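Cell wall surface anchor family protein (Streptococcus agalactiae serogroup V, PDB 3PF2) probably builds the shaft of the type 1 pilus of group B Streptococcus as its major pilin, here as a calcium-binding, two-domain C-terminal fragment. Local coordinates at residues 23-28 / 215-220; 56-61 / 137-142; 176-181 / 259-264. One frame throughout, in Å; residues are numbered along the deposited sequence.

Contact 1 of 3, residues 23-28 / 215-220; sequences YTIGEE and TDALIK
The turn of residues 23-28 meets the first turn of helix 216-221 in an apolar, water-bridged contact between the two Ig-like domains of this pilin, probably of CnaA type and CnaB type, and it illustrates how a tight beta turn can seat a helix N-terminus at a domain boundary. Residues Thr24 to Glu27 form a type II turn, closed by the bond from Glu27 N to Thr24 O. At its corner Gly26, with phi near 91°, brings its CA to 3.4 Å from Ala217 CB, a close backbone-to-methyl approach. Beside it, Ile25 leans on the helix with its CG2 branch. Because CG2 stands anti to the backbone N, it ends 3.5 Å from Ala217 O, while Ile25 CB touches Leu218 CD2. The other methyl of Leu218, CD1, meets Thr24 CG2 at 3.9 Å, the two side chains crossing at about a right angle. Thr24 turns its hydroxyl elsewhere, to Ala254 N. On the helix side Thr215 is the N-cap, its OG1 accepting from Leu218 N at 3.2 Å with an N-H...O angle of 162°. That same OG1 lies 2.6 Å from a water, which donates to Ile25 O over 2.8 Å and so ties the cap to the turn.

Contact 2 of 3, residues 56-61 / 137-142; sequences GLTYKS and ASTINE
A classic beta bulge interrupts the antiparallel pairing of strands 57-67 and 132-140, showing how one extra residue is taken up without breaking the ladder. Lys60 and Ser61 both face Ala137: Lys60 N gives Ala137 O a bond of 2.8 Å from above the carbonyl plane, and Ser61 N adds a weak one to the same oxygen. Ala137 N in turn donates to Ser61 O, nearly along the C=O axis. The Tyr59 ring leans along its own strand toward Ser61, whose N lies over the centre of one face. Lys60 bends at its second torsion (chi2 -61°), which lays CE 3.8 Å from Thr139 CG2 as the two side chains pass at a slant.

These are neighbouring strands of the five-stranded antiparallel sheet of the N-terminal, Ig-type domain. Beyond the bulge the register is regular, and Thr58 and Thr139 form a hydrogen-bonded pair, N to O in both directions. Leu57 and Ile140, a non-hydrogen-bonded pair, point to the opposite face from these threonines, into a buried apolar layer with Val179 and Ile150. Ser138 is on that face too, its OG making a weak hydrogen bond with Trp31 NE1.

At the far end Asn141 wraps over the start of strand 57-67. Its N donates to Gly56 O at 2.8 Å, and chi1 of 63°, with CG between the backbone N and the carbonyl carbon, brings the amide over the Gly56 backbone, OD1 3.3 Å from Gly56 CA. ND2 then reaches Thr58 OG1 at 3.0 Å, the oxygen lying close to the amide plane and the N-H...O angle being 164°. ND2 also bonds to Asp55 O and OD1 accepts from Lys143 N, so three bonds fix the rotation of this amide.

Contact 3 of 3, residues 176-181 / 259-264; sequences KPEVHT and ANAEGT
His180 pushes its imidazole from strand 178-190 against the turn of residues 259-264, an example of a ring held at both nitrogens and on one face. At the base, CB lies 4.2 Å from Ala261 CB. With chi1 at 39°, CG sits between the backbone N and the carbonyl carbon, and this swings the ring under the turn, so that Ala261 CA is over one face in a CH-pi contact, 3.8 Å from the centroid and offset toward the rim. ND1 donates to OE1 of Glu178 on the same strand, at 2.7 Å and almost straight at 173°, in the ring plane and on the syn lone pair of the carboxylate. The bend of Glu178 at chi2 also leaves OE2 3.4 Å from Asn260 CA, and near the carboxylate of Asp20. Farther out, His180 CE1 approaches Ala259 O edge-on at 2.9 Å. NE2, at the tip, is hydrogen-bonded to Ala256 O. Both ring nitrogens probably carry protons, which would favour a positively charged imidazole beside the carboxylate. Facing it, Asn260 to Gly263 form a type I turn, closed by Gly263 N to Asn260 O. The His-carboxylate hydrogen bond thus orients the ring within its strand, and the ring packs under a beta turn of the C-terminal, prealbumin-like domain.

The three contacts gather around the waist of an elongated two-domain chain. Contacts 1 and 2 have centres about 9 Å apart, while the centre of contact 3 lies about 17 Å from that of the first and 16 Å from that of the second. Along the sequence contact 2 falls wholly within the span of contact 1 and closes before contact 3 opens; the segments of contacts 1 and 3 alternate. Ile140 joins them all: its O lies 3.1 Å from Gly26 N, a probable hydrogen bond, and its CD1 packs on Val179 CG2. Strand 178-190 pairs with strand 20-22 and with strand 247-253 and so links the two domains, consistent with a firmly coupled rod suited to a pilus shaft.

Contact 1 of 3, residues 23-28 / 215-220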
loop_
_atom_site.group_PDB
_atom_site.type_symbol
_atom_site.label_atom_id
_atom_site.label_comp_id
_atom_site.label_asym_id
_atom_site.label_seq_id
_atom_site.Cartn_x
_atom_site.Cartn_y
_atom_site.Cartn_z
ATOM N N TYR A 23 4.125 -1.230 4.072
ATOM C CA TYR A 23 4.866 -0.221 3.295
ATOM C C TYR A 23 4.992 1.085 4.025
ATOM O O TYR A 23 4.167 1.430 4.863
ATOM C CB TYR A 23 4.174 0.059 1.955
ATOM C CG TYR A 23 4.222 -1.084 0.988
ATOM C CD1 TYR A 23 5.387 -1.376 0.295
ATOM C CD2 TYR A 23 3.093 -1.883 0.769
ATOM C CE1 TYR A 23 5.452 -2.437 -0.610
ATOM C CE2 TYR A 23 3.137 -2.937 -0.135
ATOM C CZ TYR A 23 4.317 -3.219 -0.807
ATOM O OH TYR A 23 4.367 -4.266 -1.702
ATOM N N THR A 24 6.041 1.817 3.677
ATOM C CA THR A 24 6.194 3.204 4.074
ATOM C C THR A 24 5.323 4.060 3.160
ATOM O O THR A 24 5.196 3.775 1.968
ATOM C CB THR A 24 7.673 3.589 3.994
ATOM O OG1 THR A 24 8.383 2.878 5.012
ATOM C CG2 THR A 24 7.910 5.097 4.181
ATOM N N ILE A 25 4.697 5.079 3.740
ATOM C CA ILE A 25 3.849 6.008 2.980
ATOM C C ILE A 25 4.644 6.582 1.810
ATOM O O ILE A 25 5.790 6.993 1.974
ATOM C CB ILE A 25 3.297 7.132 3.883
ATOM C CG1 ILE A 25 2.140 6.581 4.734
ATOM C CG2 ILE A 25 2.862 8.357 3.029
ATOM C CD1 ILE A 25 1.493 7.600 5.722
ATOM N N GLY A 26 4.048 6.582 0.621
ATOM C CA GLY A 26 4.741 7.092 -0.567
ATOM C C GLY A 26 5.537 6.082 -1.375
ATOM O O GLY A 26 5.924 6.356 -2.517
ATOM N N GLU A 27 5.768 4.905 -0.798
ATOM C CA GLU A 27 6.530 3.841 -1.450
ATOM C C GLU A 27 5.618 3.139 -2.447
ATOM O O GLU A 27 4.596 2.576 -2.054
ATOM C CB GLU A 27 7.034 2.877 -0.370
ATOM C CG GLU A 27 7.834 1.664 -0.795
ATOM C CD GLU A 27 8.515 0.973 0.405
ATOM O OE1 GLU A 27 7.884 0.714 1.490
ATOM O OE2 GLU A 27 9.713 0.684 0.272
ATOM N N GLU A 28 5.958 3.194 -3.730
ATOM C CA GLU A 28 5.079 2.607 -4.747
ATOM C C GLU A 28 5.171 1.078 -4.740
ATOM O O GLU A 28 6.249 0.508 -4.553
ATOM C CB GLU A 28 5.368 3.175 -6.142
ATOM C CG GLU A 28 4.344 2.723 -7.197
ATOM C CD GLU A 28 4.728 3.133 -8.596
ATOM O OE1 GLU A 28 4.499 4.310 -8.942
ATOM O OE2 GLU A 28 5.247 2.269 -9.346
ATOM N N THR A 215 10.047 11.860 0.986
ATOM C CA THR A 215 9.396 11.995 -0.309
ATOM C C THR A 215 8.256 13.004 -0.150
ATOM O O THR A 215 7.865 13.346 0.974
ATOM C CB THR A 215 8.810 10.656 -0.785
ATOM O OG1 THR A 215 7.858 10.193 0.178
ATOM C CG2 THR A 215 9.904 9.610 -0.988
ATOM N N ASP A 216 7.714 13.473 -1.273
ATOM C CA ASP A 216 6.529 14.331 -1.240
ATOM C C ASP A 216 5.396 13.715 -0.405
ATOM O O ASP A 216 4.749 14.406 0.388
ATOM C CB ASP A 216 6.047 14.622 -2.669
ATOM C CG ASP A 216 6.970 15.565 -3.425
ATOM O OD1 ASP A 216 7.831 16.227 -2.807
ATOM O OD2 ASP A 216 6.830 15.659 -4.660
ATOM N N ALA A 217 5.175 12.413 -0.567
ATOM C CA ALA A 217 4.101 11.716 0.166
ATOM C C ALA A 217 4.349 11.636 1.685
ATOM O O ALA A 217 3.422 11.800 2.485
ATOM C CB ALA A 217 3.889 10.335 -0.406
ATOM N N LEU A 218 5.596 11.373 2.076
ATOM C CA LEU A 218 5.949 11.329 3.500
ATOM C C LEU A 218 5.846 12.708 4.142
ATOM O O LEU A 218 5.411 12.839 5.295
ATOM C CB LEU A 218 7.345 10.748 3.704
ATOM C CG LEU A 218 7.410 9.266 4.071
ATOM C CD1 LEU A 218 8.862 8.846 4.163
ATOM C CD2 LEU A 218 6.653 8.966 5.387
ATOM N N ILE A 219 6.230 13.735 3.386
ATOM C CA ILE A 219 6.113 15.118 3.846
ATOM C C ILE A 219 4.640 15.444 4.144
ATOM O O ILE A 219 4.310 16.032 5.181
ATOM C CB ILE A 219 6.735 16.104 2.828
ATOM C CG1 ILE A 219 8.269 16.015 2.874
ATOM C CG2 ILE A 219 6.269 17.535 3.099
ATOM C CD1 ILE A 219 8.985 16.631 1.681
ATOM N N LYS A 220 3.755 15.015 3.246
ATOM C CA LYS A 220 2.327 15.250 3.400
ATOM C C LYS A 220 1.732 14.543 4.623
ATOM O O LYS A 220 0.726 14.985 5.163
ATOM C CB LYS A 220 1.589 14.851 2.110
ATOM C CG LYS A 220 0.290 15.604 1.873
ATOM C CD LYS A 220 -0.174 15.409 0.431
ATOM C CE LYS A 220 -1.503 16.105 0.171
ATOM N NZ LYS A 220 -2.102 15.624 -1.107
HETATM O O HOH W 1 8.162 7.616 0.575
#

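Contact 2 of 3, residues 56-61 / 137-142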
loop_
_atom_site.group_PDB
_atom_site.type_symbol
_atom_site.label_atom_id
_atom_site.label_comp_id
_atom_site.label_asym_id
_atom_site.label_seq_id
_atom_site.Cartn_x
_atom_site.Cartn_y
_atom_site.Cartn_z
ATOM N N GLY A 56 -7.178 6.011 1.715
ATOM C CA GLY A 56 -5.773 5.951 2.118
ATOM C C GLY A 56 -4.843 5.397 1.056
ATOM O O GLY A 56 -3.655 5.191 1.316
ATOM N N LEU A 57 -5.374 5.146 -0.137
ATOM C CA LEU A 57 -4.555 4.704 -1.268
ATOM C C LEU A 57 -4.541 5.754 -2.370
ATOM O O LEU A 57 -5.572 6.342 -2.673
ATOM C CB LEU A 57 -5.082 3.382 -1.822
ATOM C CG LEU A 57 -5.125 2.184 -0.863
ATOM C CD1 LEU A 57 -5.789 1.007 -1.525
ATOM C CD2 LEU A 57 -3.722 1.784 -0.391
ATOM N N THR A 58 -3.368 5.991 -2.955
ATOM C CA THR A 58 -3.248 6.836 -4.149
ATOM C C THR A 58 -2.854 5.971 -5.343
ATOM O O THR A 58 -1.806 5.327 -5.341
ATOM C CB THR A 58 -2.239 8.005 -3.941
ATOM O OG1 THR A 58 -2.726 8.874 -2.909
ATOM C CG2 THR A 58 -2.050 8.825 -5.248
ATOM N N TYR A 59 -3.720 5.954 -6.356
ATOM C CA TYR A 59 -3.456 5.326 -7.644
ATOM C C TYR A 59 -2.331 6.049 -8.398
ATOM O O TYR A 59 -2.278 7.293 -8.421
ATOM C CB TYR A 59 -4.742 5.344 -8.487
ATOM C CG TYR A 59 -4.550 5.071 -9.971
ATOM C CD1 TYR A 59 -4.641 3.777 -10.483
ATOM C CD2 TYR A 59 -4.304 6.119 -10.862
ATOM C CE1 TYR A 59 -4.474 3.527 -11.847
ATOM C CE2 TYR A 59 -4.126 5.887 -12.213
ATOM C CZ TYR A 59 -4.226 4.595 -12.699
ATOM O OH TYR A 59 -4.062 4.346 -14.042
ATOM N N LYS A 60 -1.438 5.271 -9.005
ATOM C CA LYS A 60 -0.322 5.833 -9.779
ATOM C C LYS A 60 -0.453 5.556 -11.265
ATOM O O LYS A 60 -0.367 6.475 -12.073
ATOM C CB LYS A 60 1.040 5.337 -9.284
ATOM C CG LYS A 60 1.458 5.884 -7.933
ATOM C CD LYS A 60 1.579 7.411 -7.953
ATOM C CE LYS A 60 1.603 7.968 -6.535
ATOM N NZ LYS A 60 1.860 9.443 -6.539
ATOM N N SER A 61 -0.643 4.288 -11.622
ATOM C CA SER A 61 -0.723 3.887 -13.027
ATOM C C SER A 61 -1.169 2.450 -13.134
ATOM O O SER A 61 -1.159 1.717 -12.138
ATOM C CB SER A 61 0.657 4.011 -13.701
ATOM O OG SER A 61 1.627 3.286 -12.971
ATOM N N ALA A 137 -0.210 0.141 -10.056
ATOM C CA ALA A 137 0.710 0.833 -9.160
ATOM C C ALA A 137 -0.026 1.797 -8.235
ATOM O O ALA A 137 -0.958 2.499 -8.655
ATOM C CB ALA A 137 1.783 1.555 -9.967
ATOM N N SER A 138 0.401 1.819 -6.973
ATOM C CA SER A 138 -0.344 2.452 -5.897
ATOM C C SER A 138 0.627 2.865 -4.795
ATOM O O SER A 138 1.719 2.330 -4.722
ATOM C CB SER A 138 -1.344 1.419 -5.332
ATOM O OG SER A 138 -2.204 1.980 -4.354
ATOM N N THR A 139 0.231 3.843 -3.978
ATOM C CA THR A 139 0.957 4.153 -2.734
ATOM C C THR A 139 -0.045 4.232 -1.591
ATOM O O THR A 139 -1.236 4.421 -1.820
ATOM C CB THR A 139 1.713 5.499 -2.800
ATOM O OG1 THR A 139 0.776 6.569 -3.017
ATOM C CG2 THR A 139 2.758 5.504 -3.911
ATOM N N ILE A 140 0.432 4.061 -0.358
ATOM C CA ILE A 140 -0.358 4.401 0.810
ATOM C C ILE A 140 -0.143 5.902 1.049
ATOM O O ILE A 140 0.981 6.380 0.942
ATOM C CB ILE A 140 0.119 3.625 2.062
ATOM C CG1 ILE A 140 -0.001 2.104 1.848
ATOM C CG2 ILE A 140 -0.662 4.061 3.314
ATOM C CD1 ILE A 140 0.573 1.222 2.988
ATOM N N ASN A 141 -1.206 6.637 1.360
ATOM C CA ASN A 141 -1.069 8.078 1.593
ATOM C C ASN A 141 -1.353 8.494 3.038
ATOM O O ASN A 141 -1.579 7.647 3.908
ATOM C CB ASN A 141 -1.938 8.870 0.604
ATOM C CG ASN A 141 -3.406 8.588 0.774
ATOM O OD1 ASN A 141 -3.911 8.609 1.888
ATOM N ND2 ASN A 141 -4.109 8.334 -0.335
ATOM N N GLU A 142 -1.334 9.803 3.276
ATOM C CA GLU A 142 -1.518 10.384 4.604
ATOM C C GLU A 142 -2.894 10.141 5.228
ATOM O O GLU A 142 -3.097 10.413 6.406
ATOM C CB GLU A 142 -1.185 11.891 4.556
ATOM C CG GLU A 142 -2.269 12.813 3.967
ATOM C CD GLU A 142 -2.395 12.744 2.449
ATOM O OE1 GLU A 142 -1.495 12.202 1.770
ATOM O OE2 GLU A 142 -3.422 13.238 1.915
#

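Contact 3 of 3, residues 176-181 / 259-264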
loop_
_atom_site.group_PDB
_atom_site.type_symbol
_atom_site.label_atom_id
_atom_site.label_comp_id
_atom_site.label_asym_id
_atom_site.label_seq_id
_atom_site.Cartn_x
_atom_site.Cartn_y
_atom_site.Cartn_z
ATOM N N LYS A 176 -10.067 -10.377 0.264
ATOM C CA LYS A 176 -9.421 -9.099 -0.088
ATOM C C LYS A 176 -7.984 -9.053 0.440
ATOM O O LYS A 176 -7.734 -9.411 1.601
ATOM C CB LYS A 176 -10.188 -7.919 0.507
ATOM C CG LYS A 176 -11.653 -7.788 0.058
ATOM C CD LYS A 176 -12.215 -6.433 0.526
ATOM C CE LYS A 176 -13.742 -6.350 0.367
ATOM N NZ LYS A 176 -14.212 -4.941 0.608
ATOM N N PRO A 177 -7.028 -8.631 -0.409
ATOM C CA PRO A 177 -5.677 -8.335 0.107
ATOM C C PRO A 177 -5.647 -7.002 0.841
ATOM O O PRO A 177 -6.583 -6.208 0.725
ATOM C CB PRO A 177 -4.827 -8.270 -1.168
ATOM C CG PRO A 177 -5.795 -7.776 -2.232
ATOM C CD PRO A 177 -7.145 -8.390 -1.859
ATOM N N GLU A 178 -4.575 -6.736 1.600
ATOM C CA GLU A 178 -4.479 -5.476 2.348
ATOM C C GLU A 178 -3.041 -5.029 2.517
ATOM O O GLU A 178 -2.111 -5.857 2.488
ATOM C CB GLU A 178 -5.140 -5.582 3.737
ATOM C CG GLU A 178 -4.528 -6.638 4.674
ATOM C CD GLU A 178 -3.248 -6.191 5.386
ATOM O OE1 GLU A 178 -3.089 -4.982 5.668
ATOM O OE2 GLU A 178 -2.389 -7.061 5.685
ATOM N N VAL A 179 -2.881 -3.723 2.693
ATOM C CA VAL A 179 -1.589 -3.156 3.075
ATOM C C VAL A 179 -1.704 -2.336 4.345
ATOM O O VAL A 179 -2.802 -1.928 4.764
ATOM C CB VAL A 179 -0.963 -2.296 1.948
ATOM C CG1 VAL A 179 -0.659 -3.147 0.732
ATOM C CG2 VAL A 179 -1.887 -1.098 1.587
ATOM N N HIS A 180 -0.562 -2.042 4.955
ATOM C CA HIS A 180 -0.584 -1.274 6.202
ATOM C C HIS A 180 0.717 -0.518 6.343
ATOM O O HIS A 180 1.739 -0.939 5.791
ATOM C CB HIS A 180 -0.759 -2.217 7.393
ATOM C CG HIS A 180 0.001 -3.492 7.236
ATOM N ND1 HIS A 180 -0.562 -4.625 6.683
ATOM C CD2 HIS A 180 1.298 -3.797 7.487
ATOM C CE1 HIS A 180 0.345 -5.579 6.628
ATOM N NE2 HIS A 180 1.490 -5.100 7.091
ATOM N N THR A 181 0.650 0.565 7.116
ATOM C CA THR A 181 1.801 1.405 7.451
ATOM C C THR A 181 1.641 1.803 8.914
ATOM O O THR A 181 0.538 1.752 9.430
ATOM C CB THR A 181 1.874 2.652 6.511
ATOM O OG1 THR A 181 3.155 3.279 6.632
ATOM C CG2 THR A 181 0.766 3.677 6.777
ATOM N N ALA A 259 3.624 -9.634 6.108
ATOM C CA ALA A 259 2.698 -10.215 7.069
ATOM C C ALA A 259 1.447 -9.353 7.120
ATOM O O ALA A 259 1.378 -8.299 6.468
ATOM C CB ALA A 259 3.354 -10.317 8.461
ATOM N N ASN A 260 0.449 -9.806 7.874
ATOM C CA ASN A 260 -0.785 -9.026 8.000
ATOM C C ASN A 260 -0.599 -7.832 8.930
ATOM O O ASN A 260 0.512 -7.599 9.423
ATOM C CB ASN A 260 -1.983 -9.911 8.383
ATOM C CG ASN A 260 -1.894 -10.466 9.788
ATOM O OD1 ASN A 260 -1.178 -9.953 10.649
ATOM N ND2 ASN A 260 -2.658 -11.525 10.035
ATOM N N ALA A 261 -1.660 -7.055 9.133
ATOM C CA ALA A 261 -1.566 -5.798 9.877
ATOM C C ALA A 261 -1.224 -5.989 11.368
ATOM O O ALA A 261 -0.818 -5.032 12.028
ATOM C CB ALA A 261 -2.850 -4.966 9.703
ATOM N N GLU A 262 -1.388 -7.218 11.865
ATOM C CA GLU A 262 -0.975 -7.599 13.220
ATOM C C GLU A 262 0.439 -8.180 13.288
ATOM O O GLU A 262 0.870 -8.653 14.358
ATOM C CB GLU A 262 -1.940 -8.646 13.778
ATOM C CG GLU A 262 -3.359 -8.207 13.843
ATOM C CD GLU A 262 -4.221 -9.195 14.603
ATOM O OE1 GLU A 262 -3.708 -10.270 15.008
ATOM O OE2 GLU A 262 -5.415 -8.895 14.789
ATOM N N GLY A 263 1.153 -8.148 12.159
ATOM C CA GLY A 263 2.429 -8.852 11.983
ATOM C C GLY A 263 3.671 -8.212 12.578
ATOM O O GLY A 263 3.596 -7.161 13.215
ATOM N N THR A 264 4.817 -8.847 12.345
ATOM C CA THR A 264 6.044 -8.513 13.092
ATOM C C THR A 264 6.492 -7.056 12.941
ATOM O O THR A 264 6.578 -6.516 11.833
ATOM C CB THR A 264 7.219 -9.463 12.791
ATOM O OG1 THR A 264 6.778 -10.822 12.949
ATOM C CG2 THR A 264 8.349 -9.219 13.793
#